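Imidazolonepropionase (Unidentified, PDB 2Q09) catalyses the hydrolytic opening of imidazolone-5-propanoate to N-formimidoyl-L-glutamate, the third step of histidine degradation. Local coordinates at residues 72-77 with 139-144; 7-12 with 397-402; 15-20 with 350-355; 236-241 with 259-264. All blocks are in the same frame, centred on the assembly; numbering follows the deposited sequence.

Contact 1: residues 72-77 with 139-144. With FE (Fe (III) ion), chain B; DI6 (3-[(4S)-2,5-dioxoimidazolidin-4-yl]propanoic acid), chain C.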
loop_
_atom_site.group_PDB
_atom_site.type_symbol
_atom_site.label_atom_id
_atom_site.label_comp_id
_atom_site.label_asym_id
_atom_site.label_seq_id
_atom_site.Cartn_x
_atom_site.Cartn_y
_atom_site.Cartn_z
ATOM N N HIS A 72 1.021 0.774 0.233
ATOM C CA HIS A 72 1.952 1.796 0.692
ATOM C C HIS A 72 1.368 3.197 0.571
ATOM O O HIS A 72 1.450 3.819 -0.487
ATOM C CB HIS A 72 3.251 1.697 -0.117
ATOM C CG HIS A 72 4.306 2.683 0.289
ATOM N ND1 HIS A 72 5.601 2.309 0.571
ATOM C CD2 HIS A 72 4.269 4.031 0.422
ATOM C CE1 HIS A 72 6.317 3.380 0.861
ATOM N NE2 HIS A 72 5.532 4.439 0.777
ATOM N N THR A 73 0.747 3.689 1.641
ATOM C CA THR A 73 0.215 5.045 1.600
ATOM C C THR A 73 0.462 5.824 2.882
ATOM O O THR A 73 0.730 5.241 3.935
ATOM C CB THR A 73 -1.312 5.091 1.313
ATOM O OG1 THR A 73 -2.044 5.020 2.545
ATOM C CG2 THR A 73 -1.731 3.931 0.417
ATOM N N HIS A 74 0.386 7.145 2.753
ATOM C CA HIS A 74 0.541 8.087 3.858
ATOM C C HIS A 74 -0.707 8.966 3.732
ATOM O O HIS A 74 -0.606 10.175 3.874
ATOM C CB HIS A 74 1.751 9.016 3.661
ATOM C CG HIS A 74 3.074 8.326 3.509
ATOM N ND1 HIS A 74 4.076 8.436 4.451
ATOM C CD2 HIS A 74 3.608 7.624 2.481
ATOM C CE1 HIS A 74 5.167 7.840 4.007
ATOM N NE2 HIS A 74 4.913 7.340 2.811
ATOM N N LEU A 75 -1.874 8.378 3.477
ATOM C CA LEU A 75 -3.077 9.185 3.268
ATOM C C LEU A 75 -3.609 9.977 4.457
ATOM O O LEU A 75 -4.486 10.830 4.284
ATOM C CB LEU A 75 -4.200 8.331 2.659
ATOM C CG LEU A 75 -4.890 7.235 3.470
ATOM C CD1 LEU A 75 -5.937 7.850 4.409
ATOM C CD2 LEU A 75 -5.569 6.268 2.491
ATOM N N ILE A 76 -3.094 9.706 5.652
ATOM C CA ILE A 76 -3.527 10.450 6.833
ATOM C C ILE A 76 -2.585 11.634 7.056
ATOM O O ILE A 76 -1.386 11.446 7.298
ATOM C CB ILE A 76 -3.512 9.566 8.097
ATOM C CG1 ILE A 76 -4.711 8.608 8.068
ATOM C CG2 ILE A 76 -3.538 10.444 9.364
ATOM C CD1 ILE A 76 -4.769 7.664 9.288
ATOM N N PHE A 77 -3.121 12.846 6.974
ATOM C CA PHE A 77 -2.293 14.026 7.172
ATOM C C PHE A 77 -3.146 15.278 7.126
ATOM O O PHE A 77 -4.269 15.256 6.604
ATOM C CB PHE A 77 -1.218 14.103 6.077
ATOM C CG PHE A 77 -1.782 14.256 4.686
ATOM C CD1 PHE A 77 -2.163 15.502 4.217
ATOM C CD2 PHE A 77 -1.965 13.149 3.864
ATOM C CE1 PHE A 77 -2.727 15.658 2.957
ATOM C CE2 PHE A 77 -2.531 13.282 2.595
ATOM C CZ PHE A 77 -2.912 14.545 2.137
ATOM N N GLU A 139 -3.018 0.113 3.079
ATOM C CA GLU A 139 -2.038 0.220 4.153
ATOM C C GLU A 139 -1.841 1.714 4.416
ATOM O O GLU A 139 -1.650 2.495 3.474
ATOM C CB GLU A 139 -0.706 -0.399 3.728
ATOM C CG GLU A 139 0.357 -0.419 4.839
ATOM C CD GLU A 139 1.459 0.615 4.634
ATOM O OE1 GLU A 139 1.240 1.610 3.899
ATOM O OE2 GLU A 139 2.549 0.435 5.221
ATOM N N ILE A 140 -1.901 2.109 5.685
ATOM C CA ILE A 140 -1.737 3.507 6.062
ATOM C C ILE A 140 -0.626 3.645 7.099
ATOM O O ILE A 140 -0.621 2.950 8.120
ATOM C CB ILE A 140 -3.055 4.083 6.623
ATOM C CG1 ILE A 140 -4.163 3.944 5.574
ATOM C CG2 ILE A 140 -2.865 5.553 7.004
ATOM C CD1 ILE A 140 -5.545 4.403 6.063
ATOM N N LYS A 141 0.313 4.541 6.832
ATOM C CA LYS A 141 1.437 4.754 7.736
ATOM C C LYS A 141 1.250 5.970 8.633
ATOM O O LYS A 141 0.420 6.843 8.355
ATOM C CB LYS A 141 2.720 4.954 6.929
ATOM C CG LYS A 141 2.962 3.896 5.857
ATOM C CD LYS A 141 4.065 4.331 4.906
ATOM C CE LYS A 141 4.205 3.349 3.742
ATOM N NZ LYS A 141 4.496 1.969 4.241
ATOM N N SER A 142 2.007 6.005 9.726
ATOM C CA SER A 142 1.991 7.155 10.620
ATOM C C SER A 142 3.159 7.954 10.031
ATOM O O SER A 142 3.292 8.017 8.812
ATOM C CB SER A 142 2.262 6.726 12.072
ATOM O OG SER A 142 3.498 6.041 12.211
ATOM N N GLY A 143 3.998 8.568 10.853
ATOM C CA GLY A 143 5.130 9.285 10.289
ATOM C C GLY A 143 5.047 10.794 10.144
ATOM O O GLY A 143 6.024 11.426 9.750
ATOM N N TYR A 144 3.891 11.380 10.419
ATOM C CA TYR A 144 3.756 12.832 10.338
ATOM C C TYR A 144 3.485 13.415 11.728
ATOM O O TYR A 144 3.095 14.583 11.857
ATOM C CB TYR A 144 2.629 13.225 9.373
ATOM C CG TYR A 144 2.967 12.985 7.912
ATOM C CD1 TYR A 144 4.173 13.437 7.377
ATOM C CD2 TYR A 144 2.083 12.320 7.064
ATOM C CE1 TYR A 144 4.495 13.237 6.037
ATOM C CE2 TYR A 144 2.389 12.114 5.716
ATOM C CZ TYR A 144 3.599 12.576 5.212
ATOM O OH TYR A 144 3.900 12.387 3.882
HETATM FE FE FE B . 6.045 6.499 1.282
HETATM N N1 DI6 C . 9.872 9.339 0.754
HETATM C C2 DI6 C . 8.932 10.060 0.107
HETATM O O2 DI6 C . 8.900 10.329 -1.081
HETATM C C3 DI6 C . 7.894 10.464 1.183
HETATM N N4 DI6 C . 8.464 9.861 2.408
HETATM C C5 DI6 C . 9.602 9.228 2.062
HETATM O O5 DI6 C . 10.305 8.613 2.851
HETATM C C6 DI6 C . 7.773 11.978 1.282
HETATM C C7 DI6 C . 6.757 12.424 2.336
HETATM C C8 DI6 C . 6.591 13.945 2.473
HETATM O O9 DI6 C . 5.578 14.360 3.068
HETATM O O10 DI6 C . 7.452 14.728 1.996
HETATM O O HOH W 1 4.113 9.772 6.778
HETATM O O HOH W 2 -0.033 9.878 9.180
HETATM O O HOH W 3 7.342 7.932 -0.209
#
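Glu139 O is gripped from Thr73 by two donors. Thr73 OG1 gives the short bond, 2.7 Å to Glu139 O, and Thr73 N adds a weak one. The same N-H makes a straighter bond, at 155°, to Glu139 OE1, which it meets nearly along the C-O axis. In return Lys141 N donates to Thr73 O at 3.0 Å. These bonds hold the ends of strands 63-73 and 135-141 side by side. The Lys141 chain then passes across one face of each of two metal-binding rings. Its CE sits squarely over the face of the His72 ring, 3.3 Å from the centroid, and CD lies over the His74 ring nearer its rim. A bend at the end of the chain (chi4 -58°) brings Lys141 NZ back to Glu139 OE2, a salt bridge of 2.7 Å. Glu139 OE2 is also hydrogen-bonded to Thr172 OG1 and salt-bridged to Lys240. Asp212 is a second partner of Lys141 NZ. His72 NE2 and His74 NE2 bind the iron at 2.2 and 2.1 Å; His242, Asp317 and a water complete the site. His72 ND1 is hydrogen-bonded to Asp264, which probably fixes the ring's rotation. Beyond the strands, Tyr144 OH donates to O9 of the inhibitor at 2.7 Å. The pair His72 and His74 forms the HxH metal motif at the end of the first barrel strand, typical of the amidohydrolase TIM barrel.

Contact 2: residues 7-12 with 397-402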
loop_
_atom_site.group_PDB
_atom_site.type_symbol
_atom_site.label_atom_id
_atom_site.label_comp_id
_atom_site.label_asym_id
_atom_site.label_seq_id
_atom_site.Cartn_x
_atom_site.Cartn_y
_atom_site.Cartn_z
ATOM N N ARG A 7 -24.354 -16.749 -0.061
ATOM C CA ARG A 7 -24.458 -15.883 -1.225
ATOM C C ARG A 7 -23.771 -16.495 -2.435
ATOM O O ARG A 7 -22.759 -17.175 -2.305
ATOM C CB ARG A 7 -23.835 -14.522 -0.887
ATOM C CG ARG A 7 -24.075 -14.097 0.570
ATOM C CD ARG A 7 -23.584 -12.686 0.872
ATOM N NE ARG A 7 -23.956 -12.261 2.219
ATOM C CZ ARG A 7 -23.442 -12.761 3.340
ATOM N NH1 ARG A 7 -22.522 -13.708 3.282
ATOM N NH2 ARG A 7 -23.858 -12.319 4.516
ATOM N N VAL A 8 -24.335 -16.259 -3.616
ATOM C CA VAL A 8 -23.762 -16.799 -4.843
ATOM C C VAL A 8 -23.853 -15.821 -6.008
ATOM O O VAL A 8 -24.894 -15.208 -6.248
ATOM C CB VAL A 8 -24.456 -18.121 -5.272
ATOM C CG1 VAL A 8 -23.946 -18.555 -6.648
ATOM C CG2 VAL A 8 -24.187 -19.208 -4.256
ATOM N N TRP A 9 -22.736 -15.672 -6.708
ATOM C CA TRP A 9 -22.644 -14.806 -7.871
ATOM C C TRP A 9 -22.581 -15.719 -9.085
ATOM O O TRP A 9 -21.600 -16.437 -9.282
ATOM C CB TRP A 9 -21.381 -13.937 -7.791
ATOM C CG TRP A 9 -21.544 -12.767 -6.890
ATOM C CD1 TRP A 9 -21.827 -11.484 -7.257
ATOM C CD2 TRP A 9 -21.515 -12.779 -5.460
ATOM N NE1 TRP A 9 -21.984 -10.696 -6.144
ATOM C CE2 TRP A 9 -21.800 -11.469 -5.024
ATOM C CE3 TRP A 9 -21.285 -13.773 -4.500
ATOM C CZ2 TRP A 9 -21.855 -11.122 -3.672
ATOM C CZ3 TRP A 9 -21.339 -13.426 -3.152
ATOM C CH2 TRP A 9 -21.625 -12.116 -2.755
ATOM N N LEU A 10 -23.635 -15.705 -9.890
ATOM C CA LEU A 10 -23.689 -16.549 -11.076
ATOM C C LEU A 10 -23.119 -15.867 -12.312
ATOM O O LEU A 10 -23.145 -14.642 -12.438
ATOM C CB LEU A 10 -25.133 -16.967 -11.362
ATOM C CG LEU A 10 -25.832 -17.877 -10.348
ATOM C CD1 LEU A 10 -27.303 -18.003 -10.709
ATOM C CD2 LEU A 10 -25.161 -19.245 -10.328
ATOM N N ASN A 11 -22.617 -16.689 -13.227
ATOM C CA ASN A 11 -22.053 -16.228 -14.482
ATOM C C ASN A 11 -21.012 -15.120 -14.380
ATOM O O ASN A 11 -21.171 -14.059 -14.977
ATOM C CB ASN A 11 -23.179 -15.790 -15.424
ATOM C CG ASN A 11 -24.136 -16.925 -15.746
ATOM O OD1 ASN A 11 -23.717 -17.998 -16.173
ATOM N ND2 ASN A 11 -25.427 -16.695 -15.541
ATOM N N VAL A 12 -19.957 -15.365 -13.618
ATOM C CA VAL A 12 -18.878 -14.394 -13.507
ATOM C C VAL A 12 -17.699 -14.932 -14.313
ATOM O O VAL A 12 -17.452 -16.138 -14.322
ATOM C CB VAL A 12 -18.411 -14.193 -12.048
ATOM C CG1 VAL A 12 -19.493 -13.495 -11.242
ATOM C CG2 VAL A 12 -18.040 -15.518 -11.428
ATOM N N SER A 397 -20.108 -4.215 -8.717
ATOM C CA SER A 397 -20.245 -4.816 -7.399
ATOM C C SER A 397 -18.885 -4.825 -6.710
ATOM O O SER A 397 -17.868 -5.143 -7.331
ATOM C CB SER A 397 -20.789 -6.246 -7.531
ATOM O OG SER A 397 -20.940 -6.870 -6.267
ATOM N N ARG A 398 -18.867 -4.460 -5.433
ATOM C CA ARG A 398 -17.629 -4.431 -4.658
ATOM C C ARG A 398 -17.890 -5.213 -3.383
ATOM O O ARG A 398 -18.572 -4.737 -2.477
ATOM C CB ARG A 398 -17.226 -2.984 -4.327
ATOM C CG ARG A 398 -15.970 -2.864 -3.459
ATOM C CD ARG A 398 -15.577 -1.391 -3.271
ATOM N NE ARG A 398 -14.446 -1.250 -2.360
ATOM C CZ ARG A 398 -14.539 -1.320 -1.038
ATOM N NH1 ARG A 398 -15.718 -1.517 -0.453
ATOM N NH2 ARG A 398 -13.448 -1.209 -0.296
ATOM N N VAL A 399 -17.340 -6.421 -3.322
ATOM C CA VAL A 399 -17.543 -7.306 -2.189
ATOM C C VAL A 399 -16.342 -7.402 -1.262
ATOM O O VAL A 399 -15.220 -7.665 -1.703
ATOM C CB VAL A 399 -17.911 -8.722 -2.679
ATOM C CG1 VAL A 399 -18.040 -9.673 -1.496
ATOM C CG2 VAL A 399 -19.209 -8.670 -3.455
ATOM N N VAL A 400 -16.593 -7.185 0.028
ATOM C CA VAL A 400 -15.553 -7.261 1.043
ATOM C C VAL A 400 -16.060 -8.188 2.147
ATOM O O VAL A 400 -17.141 -7.979 2.699
ATOM C CB VAL A 400 -15.237 -5.859 1.617
ATOM C CG1 VAL A 400 -14.225 -5.965 2.737
ATOM C CG2 VAL A 400 -14.707 -4.956 0.499
ATOM N N ASN A 401 -15.276 -9.215 2.449
ATOM C CA ASN A 401 -15.624 -10.209 3.456
ATOM C C ASN A 401 -16.968 -10.856 3.136
ATOM O O ASN A 401 -17.750 -11.176 4.032
ATOM C CB ASN A 401 -15.668 -9.586 4.850
ATOM C CG ASN A 401 -15.450 -10.615 5.949
ATOM O OD1 ASN A 401 -16.333 -10.877 6.768
ATOM N ND2 ASN A 401 -14.267 -11.215 5.957
ATOM N N GLY A 402 -17.233 -11.028 1.846
ATOM C CA GLY A 402 -18.471 -11.650 1.416
ATOM C C GLY A 402 -19.702 -10.769 1.377
ATOM O O GLY A 402 -20.788 -11.249 1.061
#
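Trp9 CZ2, on the six-membered ring, touches Val399 CG2 at 3.6 Å. The contact joins two beta elements away from the active site: strand 7-10 of the mixed four-stranded sheet and strand 395-400. Both ends of the chain thus contribute to the small beta-rich part beside the barrel, as in other amidohydrolases. The backbones stay well apart, and the nearest CA atoms, those of Arg7 and Gly402, are 7.8 Å from each other. Side chains of strand 7-10 reach over to Val399 and to the Gly402 carbonyl. Trp9 CG stands anti to the carbonyl carbon (chi1 -80°), and the indole reaches across to the other strand. The CG2 branch of Val399, beside its backbone N, does the touching. The two side chains meet obliquely. Further along the indole, Trp9 CH2 comes to 4.0 Å from Gly402 O, which lies at the ring edge, near its plane. Arg7 reaches the same carbonyl from its own strand, with CD 3.1 Å from Gly402 O. The Arg7 chain is extended from CG to NE, and Gly402 C lies over one face of its guanidinium. This is contact without a hydrogen bond.

The next shell sets these groups in place. Phe375, on strand 375-378, meets Trp9 edge-to-face and also packs against Val399. Val34 of strand 30-35 touches both Arg7 and Trp9. Ser397 OG is hydrogen-bonded to Glu404 OE1. That hydroxyl is 4.0 Å from Trp9 NE1, too far to bond, and the buried indole N-H has no hydrogen-bond partner in the model.

Contact 3: residues 15-20 with 350-355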
loop_
_atom_site.group_PDB
_atom_site.type_symbol
_atom_site.label_atom_id
_atom_site.label_comp_id
_atom_site.label_asym_id
_atom_site.label_seq_id
_atom_site.Cartn_x
_atom_site.Cartn_y
_atom_site.Cartn_z
ATOM N N ALA A 15 -11.022 -13.564 -13.212
ATOM C CA ALA A 15 -9.614 -13.304 -13.488
ATOM C C ALA A 15 -9.099 -13.630 -12.094
ATOM O O ALA A 15 -8.992 -12.746 -11.248
ATOM C CB ALA A 15 -9.381 -11.823 -13.807
ATOM N N THR A 16 -8.807 -14.902 -11.860
ATOM C CA THR A 16 -8.388 -15.369 -10.548
ATOM C C THR A 16 -7.082 -14.823 -10.029
ATOM O O THR A 16 -6.894 -14.747 -8.812
ATOM C CB THR A 16 -8.294 -16.914 -10.510
ATOM O OG1 THR A 16 -7.236 -17.350 -11.370
ATOM C CG2 THR A 16 -9.615 -17.534 -10.986
ATOM N N LEU A 17 -6.186 -14.444 -10.935
ATOM C CA LEU A 17 -4.877 -13.952 -10.520
ATOM C C LEU A 17 -4.206 -15.016 -9.640
ATOM O O LEU A 17 -3.416 -14.699 -8.743
ATOM C CB LEU A 17 -4.999 -12.622 -9.749
ATOM C CG LEU A 17 -4.899 -11.288 -10.511
ATOM C CD1 LEU A 17 -3.508 -11.171 -11.141
ATOM C CD2 LEU A 17 -5.984 -11.212 -11.608
ATOM N N ARG A 18 -4.521 -16.283 -9.908
ATOM C CA ARG A 18 -3.928 -17.385 -9.150
ATOM C C ARG A 18 -2.422 -17.450 -9.406
ATOM O O ARG A 18 -1.967 -17.302 -10.539
ATOM C CB ARG A 18 -4.563 -18.724 -9.540
ATOM C CG ARG A 18 -5.979 -18.936 -9.042
ATOM C CD ARG A 18 -6.459 -20.345 -9.384
ATOM N NE ARG A 18 -5.637 -21.358 -8.730
ATOM C CZ ARG A 18 -5.695 -22.657 -8.991
ATOM N NH1 ARG A 18 -6.534 -23.118 -9.901
ATOM N NH2 ARG A 18 -4.909 -23.496 -8.338
ATOM N N SER A 19 -1.653 -17.681 -8.349
ATOM C CA SER A 19 -0.197 -17.758 -8.457
ATOM C C SER A 19 0.299 -18.884 -9.364
ATOM O O SER A 19 1.398 -18.815 -9.903
ATOM C CB SER A 19 0.419 -17.935 -7.068
ATOM O OG SER A 19 -0.079 -19.109 -6.449
ATOM N N ASP A 20 -0.516 -19.916 -9.544
ATOM C CA ASP A 20 -0.111 -21.046 -10.368
ATOM C C ASP A 20 -0.689 -20.996 -11.774
ATOM O O ASP A 20 -0.505 -21.935 -12.553
ATOM C CB ASP A 20 -0.519 -22.350 -9.685
ATOM C CG ASP A 20 -2.017 -22.564 -9.692
ATOM O OD1 ASP A 20 -2.772 -21.571 -9.615
ATOM O OD2 ASP A 20 -2.443 -23.732 -9.766
ATOM N N VAL A 350 -1.042 -5.229 -7.666
ATOM C CA VAL A 350 -2.023 -4.677 -6.732
ATOM C C VAL A 350 -2.944 -5.752 -6.157
ATOM O O VAL A 350 -3.958 -5.443 -5.523
ATOM C CB VAL A 350 -2.883 -3.568 -7.390
ATOM C CG1 VAL A 350 -1.966 -2.444 -7.886
ATOM C CG2 VAL A 350 -3.712 -4.142 -8.537
ATOM N N THR A 351 -2.606 -7.014 -6.401
ATOM C CA THR A 351 -3.389 -8.112 -5.854
ATOM C C THR A 351 -2.463 -9.075 -5.126
ATOM O O THR A 351 -2.120 -8.857 -3.962
ATOM C CB THR A 351 -4.175 -8.885 -6.952
ATOM O OG1 THR A 351 -3.290 -9.295 -8.005
ATOM C CG2 THR A 351 -5.284 -7.992 -7.530
ATOM N N ARG A 352 -2.049 -10.120 -5.835
ATOM C CA ARG A 352 -1.160 -11.154 -5.315
ATOM C C ARG A 352 0.072 -10.626 -4.574
ATOM O O ARG A 352 0.311 -10.966 -3.410
ATOM C CB ARG A 352 -0.715 -12.037 -6.488
ATOM C CG ARG A 352 -0.329 -13.438 -6.117
ATOM C CD ARG A 352 -0.452 -14.375 -7.309
ATOM N NE ARG A 352 0.572 -14.153 -8.327
ATOM C CZ ARG A 352 0.305 -13.927 -9.609
ATOM N NH1 ARG A 352 -0.949 -13.888 -10.032
ATOM N NH2 ARG A 352 1.296 -13.752 -10.475
ATOM N N HIS A 353 0.858 -9.800 -5.255
ATOM C CA HIS A 353 2.079 -9.263 -4.675
ATOM C C HIS A 353 1.829 -8.224 -3.590
ATOM O O HIS A 353 2.584 -8.145 -2.625
ATOM C CB HIS A 353 2.953 -8.714 -5.801
ATOM C CG HIS A 353 3.251 -9.738 -6.856
ATOM N ND1 HIS A 353 3.449 -9.417 -8.182
ATOM C CD2 HIS A 353 3.349 -11.087 -6.776
ATOM C CE1 HIS A 353 3.652 -10.527 -8.875
ATOM N NE2 HIS A 353 3.596 -11.552 -8.045
ATOM N N ALA A 354 0.769 -7.438 -3.745
ATOM C CA ALA A 354 0.425 -6.430 -2.747
ATOM C C ALA A 354 0.011 -7.148 -1.468
ATOM O O ALA A 354 0.344 -6.717 -0.366
ATOM C CB ALA A 354 -0.724 -5.549 -3.245
ATOM N N ALA A 355 -0.732 -8.243 -1.618
ATOM C CA ALA A 355 -1.177 -9.016 -0.465
ATOM C C ALA A 355 0.039 -9.524 0.308
ATOM O O ALA A 355 0.094 -9.419 1.533
ATOM C CB ALA A 355 -2.040 -10.191 -0.916
HETATM O O HOH W 4 -2.524 -14.950 -12.230
#
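Arg352 NH1 reaches the backbone carbonyl of Leu17, 2.9 Å from Leu17 O, and makes the direct hydrogen bond of this contact. The bond is fairly straight at the hydrogen (157°). Leu17 O lies near the guanidinium plane, but NH1 stands above the carbonyl plane and not on a lone pair. A bend at chi3 (71°) turns the arginine's end over the loop.

The tighter, buried side is formed by Leu17 and Thr351. Leu17 CG lies 3.6 Å from Thr351 OG1, and the two side chains cross at about a right angle. That hydroxyl is hydrogen-bonded to Met347 O, and Met347 also touches Leu17.

The outer side is more exposed. Ser19 CA lies over one face of the guanidinium, and Ser19 CB is 3.7 Å from Arg352 CD. Water 4 lies within bonding distance of Arg18 O, where it probably donates, and receives a weak bond from Arg352 NH1. Within the loop, Arg18 N donates to Thr16 OG1 at 3.3 Å, closing an ST turn.

Thus the loop after strand 12-14 meets the start of helix 352-357. Arg352 NH1 serves both a carbonyl and a water, so its bond to Leu17 O probably owes more to charge than to lone-pair direction.

Contact 4: residues 236-241 with 259-264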
loop_
_atom_site.group_PDB
_atom_site.type_symbol
_atom_site.label_atom_id
_atom_site.label_comp_id
_atom_site.label_asym_id
_atom_site.label_seq_id
_atom_site.Cartn_x
_atom_site.Cartn_y
_atom_site.Cartn_z
ATOM N N GLY A 236 7.201 -8.534 18.230
ATOM C CA GLY A 236 6.543 -9.351 17.228
ATOM C C GLY A 236 5.827 -8.591 16.135
ATOM O O GLY A 236 4.760 -9.001 15.679
ATOM N N LEU A 237 6.413 -7.479 15.706
ATOM C CA LEU A 237 5.828 -6.669 14.648
ATOM C C LEU A 237 6.634 -6.837 13.368
ATOM O O LEU A 237 7.861 -6.842 13.400
ATOM C CB LEU A 237 5.824 -5.190 15.039
ATOM C CG LEU A 237 5.114 -4.781 16.332
ATOM C CD1 LEU A 237 5.262 -3.287 16.529
ATOM C CD2 LEU A 237 3.648 -5.168 16.267
ATOM N N ALA A 238 5.933 -6.966 12.247
ATOM C CA ALA A 238 6.572 -7.123 10.943
ATOM C C ALA A 238 7.283 -5.822 10.583
ATOM O O ALA A 238 6.905 -4.754 11.067
ATOM C CB ALA A 238 5.518 -7.457 9.891
ATOM N N VAL A 239 8.316 -5.902 9.746
ATOM C CA VAL A 239 9.043 -4.700 9.350
ATOM C C VAL A 239 9.076 -4.506 7.832
ATOM O O VAL A 239 8.802 -5.432 7.057
ATOM C CB VAL A 239 10.503 -4.713 9.880
ATOM C CG1 VAL A 239 10.497 -4.714 11.400
ATOM C CG2 VAL A 239 11.257 -5.933 9.349
ATOM N N LYS A 240 9.401 -3.284 7.420
ATOM C CA LYS A 240 9.496 -2.918 6.011
ATOM C C LYS A 240 10.294 -1.619 5.987
ATOM O O LYS A 240 10.715 -1.131 7.039
ATOM C CB LYS A 240 8.107 -2.679 5.413
ATOM C CG LYS A 240 7.426 -1.417 5.929
ATOM C CD LYS A 240 6.059 -1.201 5.297
ATOM C CE LYS A 240 5.079 -2.282 5.744
ATOM N NZ LYS A 240 3.718 -2.054 5.186
ATOM N N GLY A 241 10.512 -1.052 4.808
ATOM C CA GLY A 241 11.265 0.188 4.766
ATOM C C GLY A 241 11.286 0.953 3.459
ATOM O O GLY A 241 11.135 0.379 2.376
ATOM N N GLY A 259 13.873 -10.195 7.541
ATOM C CA GLY A 259 12.636 -10.788 7.068
ATOM C C GLY A 259 11.567 -9.749 6.766
ATOM O O GLY A 259 10.385 -9.964 7.042
ATOM N N ALA A 260 11.980 -8.620 6.201
ATOM C CA ALA A 260 11.041 -7.553 5.872
ATOM C C ALA A 260 9.955 -8.063 4.935
ATOM O O ALA A 260 10.201 -8.925 4.093
ATOM C CB ALA A 260 11.781 -6.396 5.219
ATOM N N LEU A 261 8.744 -7.537 5.088
ATOM C CA LEU A 261 7.633 -7.919 4.224
ATOM C C LEU A 261 7.897 -7.331 2.838
ATOM O O LEU A 261 7.575 -7.936 1.813
ATOM C CB LEU A 261 6.315 -7.363 4.767
ATOM C CG LEU A 261 5.759 -7.953 6.066
ATOM C CD1 LEU A 261 4.572 -7.137 6.536
ATOM C CD2 LEU A 261 5.360 -9.397 5.836
ATOM N N SER A 262 8.503 -6.145 2.820
ATOM C CA SER A 262 8.800 -5.469 1.561
ATOM C C SER A 262 9.758 -4.300 1.754
ATOM O O SER A 262 9.957 -3.820 2.874
ATOM C CB SER A 262 7.510 -4.913 0.951
ATOM O OG SER A 262 7.079 -3.776 1.694
ATOM N N VAL A 263 10.359 -3.864 0.651
ATOM C CA VAL A 263 11.249 -2.705 0.639
ATOM C C VAL A 263 10.617 -1.846 -0.443
ATOM O O VAL A 263 10.246 -2.357 -1.501
ATOM C CB VAL A 263 12.709 -3.069 0.272
ATOM C CG1 VAL A 263 13.393 -3.708 1.473
ATOM C CG2 VAL A 263 12.742 -4.010 -0.911
ATOM N N ASP A 264 10.486 -0.547 -0.189
ATOM C CA ASP A 264 9.808 0.329 -1.142
ATOM C C ASP A 264 10.620 1.485 -1.736
ATOM O O ASP A 264 11.438 2.093 -1.059
ATOM C CB ASP A 264 8.536 0.876 -0.484
ATOM C CG ASP A 264 7.728 -0.206 0.237
ATOM O OD1 ASP A 264 6.534 0.024 0.508
ATOM O OD2 ASP A 264 8.277 -1.282 0.554
HETATM O O HOH W 5 8.659 -8.586 8.737
HETATM O O HOH W 6 4.469 -0.249 2.539
HETATM O O HOH W 7 4.596 -3.557 2.910
#
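Strands 238-243 and 262-265 are the parallel neighbours of a beta-alpha-beta unit, linked through helix 251-257. Leu261 N donates to Val239 O at 2.9 Å, and Asp264 N to Gly241 O at 2.8 Å. Both bonds are straight. Between them Gly241 N makes a weak bond to Ser262 O. The short segments run 24° from parallel. At the start of strand 238-243, Ala238 CB packs at 3.5 Å on Leu261 CD1, just before strand 262-265. Water 5 ties Val239 N to Gly259 O.

Lys240 CG lies between the backbone N and the carbonyl carbon (chi1 70°), and a second bend at chi3 (67°) carries the amine away from strand 262-265 to a salt bridge with Glu139. Water 7 spans the remaining gap, accepting from Lys240 NZ at 2.9 Å and donating to Ser262 OG. Ser262 OG in turn donates to Asp264 OD2, on its syn lone pair, at 3.0 Å. The other oxygen, Asp264 OD1, is hydrogen-bonded to the metal ligand His72. Ser262 thus probably helps to position Asp264 behind the iron site. Parallel strands joined through a helix are the repeating beta-alpha unit of the TIM barrel, the fold of the amidohydrolase family.

In the fold
Contacts 1 and 4 both lie in the barrel, their centres 15 Å apart, and they touch. A hydrogen bond and a salt bridge link strands 262-265 and 238-243 to strands 63-73 and 135-141 across the barrel interior. Contact 1 closes before contact 4 opens along the chain. Contacts 2 and 3 join the N-terminal residues to later parts of the chain, and both enclose contacts 1 and 4 in sequence; contact 3 itself falls within contact 2. Their centres are 18 Å apart. Contact 2 is 30 Å from contact 1, between centres, and remote from the site. It brings the two ends of the chain together beside the catalytic barrel.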